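Local atomic coordinates of Avidin/streptavidin (Shewanella denitrificans, PDB entry 3SZH), a protein that probably binds biotin with high affinity, as a dimeric bacterial member of the avidin/streptavidin family. Residues Thr59-Ser64 with Gly91-Leu96. Residues are numbered along the deposited sequence; the frame is centred on the assembly and turned at random.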
loop_
_atom_site.group_PDB
_atom_site.type_symbol
_atom_site.label_atom_id
_atom_site.label_comp_id
_atom_site.label_asym_id
_atom_site.label_seq_id
_atom_site.Cartn_x
_atom_site.Cartn_y
_atom_site.Cartn_z
ATOM N N THR B 59 -6.260 6.643 13.122
ATOM C CA THR B 59 -4.821 6.566 13.316
ATOM C C THR B 59 -4.124 5.502 12.477
ATOM O O THR B 59 -2.911 5.428 12.511
ATOM C CB THR B 59 -4.469 6.310 14.795
ATOM O OG1 THR B 59 -4.997 5.029 15.179
ATOM C CG2 THR B 59 -5.026 7.425 15.691
ATOM N N ALA B 60 -4.888 4.693 11.731
ATOM C CA ALA B 60 -4.303 3.733 10.804
ATOM C C ALA B 60 -3.929 4.453 9.506
ATOM O O ALA B 60 -4.628 5.360 9.047
ATOM C CB ALA B 60 -5.280 2.619 10.515
ATOM N N ILE B 61 -2.837 4.004 8.908
ATOM C CA ILE B 61 -2.362 4.588 7.641
ATOM C C ILE B 61 -1.673 3.525 6.807
ATOM O O ILE B 61 -0.957 2.648 7.324
ATOM C CB ILE B 61 -1.405 5.797 7.895
ATOM C CG1 ILE B 61 -0.919 6.417 6.577
ATOM C CG2 ILE B 61 -0.264 5.418 8.838
ATOM C CD1 ILE B 61 -0.157 7.687 6.744
ATOM N N SER B 62 -1.910 3.572 5.504
ATOM C CA SER B 62 -1.101 2.847 4.530
ATOM C C SER B 62 -0.559 3.866 3.536
ATOM O O SER B 62 -1.264 4.818 3.161
ATOM C CB SER B 62 -1.907 1.754 3.803
ATOM O OG SER B 62 -2.750 2.284 2.812
ATOM N N PHE B 63 0.668 3.662 3.085
ATOM C CA PHE B 63 1.165 4.473 1.968
ATOM C C PHE B 63 2.130 3.653 1.170
ATOM O O PHE B 63 2.743 2.715 1.679
ATOM C CB PHE B 63 1.755 5.817 2.457
ATOM C CG PHE B 63 2.891 5.699 3.449
ATOM C CD1 PHE B 63 2.648 5.596 4.807
ATOM C CD2 PHE B 63 4.231 5.748 3.004
ATOM C CE1 PHE B 63 3.696 5.518 5.722
ATOM C CE2 PHE B 63 5.288 5.672 3.944
ATOM C CZ PHE B 63 5.008 5.568 5.284
ATOM N N SER B 64 2.238 3.984 -0.113
ATOM C CA SER B 64 3.079 3.199 -1.021
ATOM C C SER B 64 3.690 4.108 -2.068
ATOM O O SER B 64 3.091 5.116 -2.502
ATOM C CB SER B 64 2.238 2.073 -1.634
ATOM O OG SER B 64 2.882 1.318 -2.646
ATOM N N GLY B 91 4.861 12.949 18.041
ATOM C CA GLY B 91 4.062 12.118 17.134
ATOM C C GLY B 91 4.965 11.212 16.326
ATOM O O GLY B 91 6.044 11.620 15.891
ATOM N N LYS B 92 4.530 9.967 16.167
ATOM C CA LYS B 92 5.270 8.978 15.406
ATOM C C LYS B 92 4.297 8.146 14.603
ATOM O O LYS B 92 3.121 8.048 14.944
ATOM C CB LYS B 92 6.067 8.047 16.323
ATOM C CG LYS B 92 7.185 8.739 17.121
ATOM C CD LYS B 92 8.054 7.740 17.870
ATOM C CE LYS B 92 9.016 8.456 18.801
ATOM N NZ LYS B 92 10.193 9.029 18.090
ATOM N N ILE B 93 4.788 7.569 13.515
ATOM C CA ILE B 93 4.053 6.552 12.776
ATOM C C ILE B 93 4.905 5.288 12.786
ATOM O O ILE B 93 6.025 5.283 12.281
ATOM C CB ILE B 93 3.763 6.970 11.308
ATOM C CG1 ILE B 93 3.047 8.330 11.235
ATOM C CG2 ILE B 93 2.911 5.904 10.613
ATOM C CD1 ILE B 93 2.897 8.878 9.804
ATOM N N SER B 94 4.379 4.244 13.414
ATOM C CA SER B 94 5.076 2.978 13.489
ATOM C C SER B 94 4.550 2.099 12.367
ATOM O O SER B 94 3.338 1.898 12.264
ATOM C CB SER B 94 4.820 2.348 14.850
ATOM O OG SER B 94 5.482 1.119 14.929
ATOM N N THR B 95 5.465 1.556 11.561
ATOM C CA THR B 95 5.093 0.854 10.334
ATOM C C THR B 95 5.817 -0.467 10.161
ATOM O O THR B 95 6.925 -0.677 10.663
ATOM C CB THR B 95 5.369 1.692 9.049
ATOM O OG1 THR B 95 6.773 1.762 8.813
ATOM C CG2 THR B 95 4.785 3.088 9.129
ATOM N N LEU B 96 5.206 -1.324 9.346
ATOM C CA LEU B 96 5.845 -2.482 8.758
ATOM C C LEU B 96 5.738 -2.306 7.248
ATOM O O LEU B 96 4.655 -1.988 6.742
ATOM C CB LEU B 96 5.127 -3.761 9.168
ATOM C CG LEU B 96 5.102 -4.051 10.663
ATOM C CD1 LEU B 96 4.330 -5.342 10.929
ATOM C CD2 LEU B 96 6.514 -4.119 11.248
#
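Ile61 and Ile93 meet inside the eight-stranded antiparallel beta-barrel of the avidin fold, where strands 60-66 and 92-101 flank strand 73-85 on its two edges, next but one to each other in the barrel wall. With that strand between them, the two backbones share no hydrogen bond, and the contact is made by buried side chains alone. The closest CA atoms, those of Ile61 and Ile93, are 8.4 Å apart. Between these two residues the touching is done by the gamma-methyls, CG2 of Ile61 lying 3.7 Å from CG2 of Ile93, while the side chains cross at about a right angle. The two reach this meeting differently: in Ile93 CG2 is the branch trans to the backbone N, whereas in Ile61 that place goes to CG1 (chi1 -179°) and CG2 sits between N and the carbonyl carbon. Ile61 also packs on Val56 of the adjacent strand 50-57 and on Ile23 of strand 20-26, farther round the barrel. Two residues further along each strand, the end of the Phe63 ring comes nearer to the other segment, with chi1 at 58°, and the ring stacks on Trp80 of the strand between. Thr95 turns its two branches to different partners: OG1 hydrogen-bonds the carbonyl oxygen of Asp115 on strand 111-119, and CG2 approaches the Phe63 ring obliquely, 4.3 Å from CE1.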